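Local coordinates for protein pyruvate formate-lyase 2 (PDB 2F3O) that is a glycyl radical enzyme of the pyruvate formate-lyase family, probably a lyase, whose natural substrate and reaction are not established, at residues C426-P431 / L685-S690; T538-V543 / G623-G628. All coordinates share one frame; numbering follows the deposited sequence.

Contact 1: residues C426-P431 / L685-S690; sequences CVEIAP and LPNGAS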
ATOM      1  N   CYS A 426      13.777 -23.935  24.024  1.00 40.88           N
ATOM      2  CA  CYS A 426      14.698 -25.043  23.905  1.00 40.65           C
ATOM      3  C   CYS A 426      15.768 -24.830  22.845  1.00 40.61           C
ATOM      4  O   CYS A 426      16.962 -24.681  23.153  1.00 40.36           O
ATOM      5  CB  CYS A 426      13.949 -26.282  23.495  1.00 40.63           C
ATOM      6  SG  CYS A 426      12.566 -26.610  24.495  1.00 42.63           S
ATOM      7  N   VAL A 427      15.338 -24.903  21.583  1.00 40.28           N
ATOM      8  CA  VAL A 427      16.267 -24.954  20.443  1.00 39.92           C
ATOM      9  C   VAL A 427      15.934 -23.958  19.334  1.00 39.93           C
ATOM     10  O   VAL A 427      16.614 -23.924  18.304  1.00 40.34           O
ATOM     11  CB  VAL A 427      16.331 -26.381  19.800  1.00 40.01           C
ATOM     12  CG1 VAL A 427      16.631 -27.429  20.834  1.00 39.12           C
ATOM     13  CG2 VAL A 427      15.035 -26.721  19.082  1.00 38.57           C
ATOM     14  N   GLU A 428      14.885 -23.162  19.549  1.00 39.64           N
ATOM     15  CA  GLU A 428      14.375 -22.208  18.559  1.00 39.09           C
ATOM     16  C   GLU A 428      15.300 -21.027  18.270  1.00 38.65           C
ATOM     17  O   GLU A 428      15.860 -20.424  19.188  1.00 38.48           O
ATOM     18  CB  GLU A 428      13.024 -21.692  19.004  1.00 39.12           C
ATOM     19  CG  GLU A 428      12.078 -22.806  19.388  1.00 40.91           C
ATOM     20  CD  GLU A 428      11.963 -22.983  20.889  1.00 43.55           C
ATOM     21  OE1 GLU A 428      11.231 -22.209  21.530  1.00 44.35           O
ATOM     22  OE2 GLU A 428      12.611 -23.895  21.436  1.00 45.34           O
ATOM     23  N   ILE A 429      15.456 -20.717  16.984  1.00 37.96           N
ATOM     24  CA  ILE A 429      16.332 -19.638  16.541  1.00 37.10           C
ATOM     25  C   ILE A 429      15.532 -18.543  15.841  1.00 37.23           C
ATOM     26  O   ILE A 429      14.452 -18.795  15.282  1.00 37.16           O
ATOM     27  CB  ILE A 429      17.443 -20.146  15.619  1.00 36.94           C
ATOM     28  CG1 ILE A 429      16.859 -20.926  14.447  1.00 35.91           C
ATOM     29  CG2 ILE A 429      18.403 -21.027  16.385  1.00 35.68           C
ATOM     30  CD1 ILE A 429      17.832 -21.058  13.313  1.00 36.27           C
ATOM     31  N   ALA A 430      16.075 -17.328  15.878  1.00 36.84           N
ATOM     32  CA  ALA A 430      15.334 -16.123  15.492  1.00 36.41           C
ATOM     33  C   ALA A 430      16.294 -14.965  15.381  1.00 35.98           C
ATOM     34  O   ALA A 430      17.271 -14.919  16.104  1.00 35.47           O
ATOM     35  CB  ALA A 430      14.237 -15.797  16.536  1.00 36.01           C
ATOM     36  N   PRO A 431      16.037 -14.040  14.443  1.00 36.38           N
ATOM     37  CA  PRO A 431      16.712 -12.729  14.449  1.00 36.44           C
ATOM     38  C   PRO A 431      16.546 -12.050  15.805  1.00 36.29           C
ATOM     39  O   PRO A 431      15.451 -12.042  16.342  1.00 36.49           O
ATOM     40  CB  PRO A 431      15.979 -11.938  13.356  1.00 36.01           C
ATOM     41  CG  PRO A 431      14.795 -12.786  12.973  1.00 36.37           C
ATOM     42  CD  PRO A 431      15.140 -14.188  13.284  1.00 36.32           C
ATOM     43  N   LEU A 685      14.875 -25.750   7.974  1.00 48.37           N
ATOM     44  CA  LEU A 685      14.277 -25.930   9.291  1.00 48.11           C
ATOM     45  C   LEU A 685      14.471 -24.707  10.190  1.00 47.92           C
ATOM     46  O   LEU A 685      15.143 -24.809  11.203  1.00 48.42           O
ATOM     47  CB  LEU A 685      14.903 -27.158   9.941  1.00 47.81           C
ATOM     48  CG  LEU A 685      14.186 -27.926  11.046  1.00 48.29           C
ATOM     49  CD1 LEU A 685      12.822 -28.410  10.620  1.00 47.97           C
ATOM     50  CD2 LEU A 685      15.043 -29.098  11.432  1.00 48.29           C
ATOM     51  N   PRO A 686      13.855 -23.548   9.853  1.00 47.66           N
ATOM     52  CA  PRO A 686      14.320 -22.340  10.541  1.00 47.19           C
ATOM     53  C   PRO A 686      13.780 -22.098  11.951  1.00 46.83           C
ATOM     54  O   PRO A 686      14.064 -21.057  12.512  1.00 47.55           O
ATOM     55  CB  PRO A 686      13.838 -21.223   9.620  1.00 46.89           C
ATOM     56  CG  PRO A 686      12.571 -21.765   9.057  1.00 46.98           C
ATOM     57  CD  PRO A 686      12.768 -23.239   8.899  1.00 47.31           C
ATOM     58  N   ASN A 687      13.012 -23.013  12.520  1.00 46.10           N
ATOM     59  CA  ASN A 687      12.593 -22.839  13.905  1.00 45.80           C
ATOM     60  C   ASN A 687      13.383 -23.729  14.879  1.00 46.00           C
ATOM     61  O   ASN A 687      13.035 -23.847  16.037  1.00 45.43           O
ATOM     62  CB  ASN A 687      11.090 -23.076  14.040  1.00 45.80           C
ATOM     63  CG  ASN A 687      10.517 -22.526  15.340  1.00 45.33           C
ATOM     64  OD1 ASN A 687      10.462 -21.319  15.562  1.00 46.24           O
ATOM     65  ND2 ASN A 687      10.079 -23.418  16.197  1.00 44.52           N
ATOM     66  N   GLY A 688      14.456 -24.349  14.393  1.00 46.66           N
ATOM     67  CA  GLY A 688      15.362 -25.146  15.234  1.00 47.14           C
ATOM     68  C   GLY A 688      15.164 -26.653  15.207  1.00 47.45           C
ATOM     69  O   GLY A 688      14.121 -27.145  14.777  1.00 47.33           O
ATOM     70  N   ALA A 689      16.171 -27.384  15.675  1.00 47.99           N
ATOM     71  CA  ALA A 689      16.079 -28.844  15.780  1.00 48.77           C
ATOM     72  C   ALA A 689      16.667 -29.290  17.093  1.00 49.31           C
ATOM     73  O   ALA A 689      17.588 -28.668  17.594  1.00 49.68           O
ATOM     74  CB  ALA A 689      16.807 -29.516  14.654  1.00 48.40           C
ATOM     75  N   SER A 690      16.135 -30.364  17.658  1.00 50.09           N
ATOM     76  CA  SER A 690      16.687 -30.897  18.894  1.00 50.87           C
ATOM     77  C   SER A 690      17.351 -32.257  18.709  1.00 51.36           C
ATOM     78  O   SER A 690      16.676 -33.252  18.428  1.00 51.07           O
ATOM     79  CB  SER A 690      15.612 -31.006  19.959  1.00 50.93           C
ATOM     80  OG  SER A 690      16.027 -31.852  21.009  1.00 51.17           O
TER
HETATM   81  O   HOH W   1      12.030 -19.151  16.484  1.00 33.48           O

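Contact 2: residues T538-V543 / G623-G628; sequences TGIQAV and GKFAAG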
ATOM      1  N   THR A 538       5.694 -18.064  12.648  1.00 37.98           N
ATOM      2  CA  THR A 538       4.953 -18.966  13.523  1.00 37.97           C
ATOM      3  C   THR A 538       5.620 -20.338  13.492  1.00 38.19           C
ATOM      4  O   THR A 538       5.506 -21.067  12.506  1.00 38.20           O
ATOM      5  CB  THR A 538       3.467 -19.088  13.125  1.00 37.91           C
ATOM      6  OG1 THR A 538       2.857 -17.804  13.164  1.00 37.72           O
ATOM      7  CG2 THR A 538       2.727 -19.957  14.091  1.00 37.77           C
ATOM      8  N   GLY A 539       6.328 -20.682  14.569  1.00 38.45           N
ATOM      9  CA  GLY A 539       7.093 -21.931  14.621  1.00 38.42           C
ATOM     10  C   GLY A 539       6.258 -23.159  14.892  1.00 38.36           C
ATOM     11  O   GLY A 539       5.670 -23.280  15.956  1.00 38.77           O
ATOM     12  N   ILE A 540       6.163 -24.073  13.936  1.00 38.60           N
ATOM     13  CA  ILE A 540       5.468 -25.332  14.223  1.00 39.30           C
ATOM     14  C   ILE A 540       6.379 -26.543  14.053  1.00 39.76           C
ATOM     15  O   ILE A 540       7.268 -26.532  13.211  1.00 39.78           O
ATOM     16  CB  ILE A 540       4.141 -25.498  13.444  1.00 39.25           C
ATOM     17  CG1 ILE A 540       4.382 -25.470  11.944  1.00 39.01           C
ATOM     18  CG2 ILE A 540       3.136 -24.428  13.840  1.00 38.70           C
ATOM     19  CD1 ILE A 540       3.110 -25.517  11.147  1.00 39.16           C
ATOM     20  N   GLN A 541       6.191 -27.559  14.902  1.00 40.68           N
ATOM     21  CA  GLN A 541       7.188 -28.651  15.078  1.00 41.32           C
ATOM     22  C   GLN A 541       6.746 -30.027  14.659  1.00 41.88           C
ATOM     23  O   GLN A 541       5.631 -30.443  14.950  1.00 41.96           O
ATOM     24  CB  GLN A 541       7.614 -28.777  16.532  1.00 41.19           C
ATOM     25  CG  GLN A 541       8.653 -27.801  16.963  1.00 40.98           C
ATOM     26  CD  GLN A 541       8.259 -26.348  16.751  1.00 39.95           C
ATOM     27  OE1 GLN A 541       8.697 -25.722  15.793  1.00 41.56           O
ATOM     28  NE2 GLN A 541       7.407 -25.821  17.615  1.00 38.23           N
ATOM     29  N   ALA A 542       7.648 -30.747  14.004  1.00 42.72           N
ATOM     30  CA  ALA A 542       7.393 -32.137  13.637  1.00 43.56           C
ATOM     31  C   ALA A 542       7.846 -33.081  14.741  1.00 44.21           C
ATOM     32  O   ALA A 542       8.993 -33.057  15.170  1.00 44.07           O
ATOM     33  CB  ALA A 542       8.094 -32.474  12.362  1.00 43.13           C
ATOM     34  N   VAL A 543       6.936 -33.902  15.227  1.00 45.30           N
ATOM     35  CA  VAL A 543       7.360 -34.987  16.080  1.00 46.62           C
ATOM     36  C   VAL A 543       7.035 -36.360  15.473  1.00 47.44           C
ATOM     37  O   VAL A 543       5.940 -36.587  14.916  1.00 47.56           O
ATOM     38  CB  VAL A 543       6.946 -34.796  17.576  1.00 46.58           C
ATOM     39  CG1 VAL A 543       6.125 -33.535  17.779  1.00 47.06           C
ATOM     40  CG2 VAL A 543       6.253 -36.018  18.134  1.00 47.02           C
ATOM     41  N   GLY A 623       3.655 -12.477   8.253  1.00 34.38           N
ATOM     42  CA  GLY A 623       4.859 -13.184   7.823  1.00 35.08           C
ATOM     43  C   GLY A 623       4.493 -14.592   7.403  1.00 35.68           C
ATOM     44  O   GLY A 623       3.405 -14.818   6.888  1.00 36.04           O
ATOM     45  N   LYS A 624       5.387 -15.541   7.624  1.00 36.43           N
ATOM     46  CA  LYS A 624       5.170 -16.911   7.182  1.00 37.17           C
ATOM     47  C   LYS A 624       5.336 -17.886   8.318  1.00 37.16           C
ATOM     48  O   LYS A 624       5.800 -17.527   9.383  1.00 37.65           O
ATOM     49  CB  LYS A 624       6.162 -17.256   6.090  1.00 37.75           C
ATOM     50  CG  LYS A 624       5.761 -16.741   4.731  1.00 40.47           C
ATOM     51  CD  LYS A 624       6.623 -17.357   3.665  1.00 44.13           C
ATOM     52  CE  LYS A 624       5.727 -17.845   2.540  1.00 47.74           C
ATOM     53  NZ  LYS A 624       6.431 -17.856   1.215  1.00 50.24           N
ATOM     54  N   PHE A 625       4.958 -19.134   8.103  1.00 37.35           N
ATOM     55  CA  PHE A 625       5.154 -20.151   9.124  1.00 37.11           C
ATOM     56  C   PHE A 625       6.583 -20.640   9.057  1.00 37.59           C
ATOM     57  O   PHE A 625       7.233 -20.512   8.025  1.00 37.63           O
ATOM     58  CB  PHE A 625       4.180 -21.308   8.929  1.00 37.01           C
ATOM     59  CG  PHE A 625       2.863 -21.137   9.659  1.00 35.79           C
ATOM     60  CD1 PHE A 625       1.900 -20.273   9.188  1.00 34.80           C
ATOM     61  CD2 PHE A 625       2.590 -21.868  10.802  1.00 34.79           C
ATOM     62  CE1 PHE A 625       0.700 -20.128   9.859  1.00 35.55           C
ATOM     63  CE2 PHE A 625       1.391 -21.731  11.467  1.00 35.00           C
ATOM     64  CZ  PHE A 625       0.455 -20.849  11.013  1.00 35.21           C
ATOM     65  N   ALA A 626       7.074 -21.179  10.169  1.00 38.50           N
ATOM     66  CA  ALA A 626       8.472 -21.597  10.286  1.00 39.54           C
ATOM     67  C   ALA A 626       8.555 -23.040  10.784  1.00 40.36           C
ATOM     68  O   ALA A 626       7.983 -23.350  11.827  1.00 41.07           O
ATOM     69  CB  ALA A 626       9.192 -20.676  11.235  1.00 39.31           C
ATOM     70  N   ALA A 627       9.246 -23.921  10.052  1.00 40.99           N
ATOM     71  CA  ALA A 627       9.312 -25.363  10.413  1.00 41.19           C
ATOM     72  C   ALA A 627      10.365 -25.675  11.468  1.00 41.66           C
ATOM     73  O   ALA A 627      11.542 -25.307  11.316  1.00 41.80           O
ATOM     74  CB  ALA A 627       9.552 -26.220   9.182  1.00 40.85           C
ATOM     75  N   GLY A 628       9.950 -26.359  12.534  1.00 41.99           N
ATOM     76  CA  GLY A 628      10.895 -26.834  13.557  1.00 42.44           C
ATOM     77  C   GLY A 628      10.825 -28.338  13.792  1.00 42.66           C
ATOM     78  O   GLY A 628       9.864 -28.992  13.383  1.00 42.65           O
TER

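Contact 1: residues C426-P431 / L685-S690
The cysteine loop of the glycyl radical enzyme fold, carrying the family's Cys-Val-Glu sequence, leans through Val427, Glu428 and Ile429 on the type I turn 685-688 and the chain after it. The segments meet without a direct hydrogen bond. Ile429 sets its CG1 branch over the turn, where CG1 lies 3.4 Å from Pro686 O; chi1 of 54° turns this branch, rather than CG2, to the turn. Val427 sets both methyls about Ala689 O, 3.4 Å from its CB, and CG1 also reaches Ser690 CB. Gly688 CA makes a CA-H...O contact with Val427 O at 3.5 Å, and Glu428 CA makes a like contact with Asn687 O at 3.3 Å.

Asn687 holds CG anti to its own N (chi1 -163°), which carries the amide alongside the Glu428 chain, with the amide and carboxylate planes 43° apart. A water bridges the segments, donating to Ile429 O at 2.7 Å and to Asn687 OD1 at 2.8 Å, while Asn687 ND2 donates to Ser439 O. The Glu428 carboxylate folds back so that OE2 accepts Val427 N at 2.9 Å, and OE1 meets Ser439 OG and a glycerol probably left from crystallisation. Ser690 OG bonds Ala751 O, next to the predicted radical site Gly752, so a segment tied to that loop packs on the cysteine loop, consistent with the active site of glycyl radical enzymes.

Contact 2: residues T538-V543 / G623-G628
Phe625 lies beside Thr538 where strands 538-543 and 624-628 run parallel, inclined by 34°. From the backbone outward, its CB and CG pass Thr538 O, CD2 meets that oxygen and, at 3.7 Å, Ile540 CD1, CE2 meets Thr538 CG2 at 3.4 Å, and CZ reaches the same methyl. One ring face takes a CH-pi contact from Thr538 CB, 3.8 Å from the centroid and offset toward the rim, while Ile540 CG2 lies in plane at an edge. Thr538 OG1 bonds Asn619. Val495 and Asn499 of helix 477-508 and Val614 of helix 597-615 add to this packing. Replacing Phe625 by an alanine removes the ring and would probably leave Thr538 CB without its CH-pi partner and a gap beside Ile540.

Ala626 N donates to Thr538 O at 2.8 Å from well above the carbonyl plane, and three further backbone bonds follow, ending with Ala542 N on Gly628 O. On the other face Gln541, bent at chi2 (57°), lays OE1 3.3 Å from Gly628 CA while NE2 bonds Asp440. Backbone bonds therefore fix the register, with a mainly apolar group round the Phe625 ring on one face and a hydrogen-bonded amide on the other.

Along the chain the order is 426-431, 538-543, 623-628 and 685-690, so both strands of contact 2 fall between the halves of contact 1. The two centres are about 9 Å apart, and about 10 and 13 Å from the centre of the chain. Asn687 joins them: its N lies 3.0 Å from Ala627 O, a probable hydrogen bond, and its ND2 bonds Gln541 OE1 weakly. Ser439 of strand 435-445, next to 535-543 in the same sheet, and Tyr630 touch residues of both contacts, while helix 597-615 packs on the turn and strand pair. The strand pair thus meets the turn 685-688 directly, and through it lies behind the cysteine loop, consistent with the barrel-enclosed active site of this family.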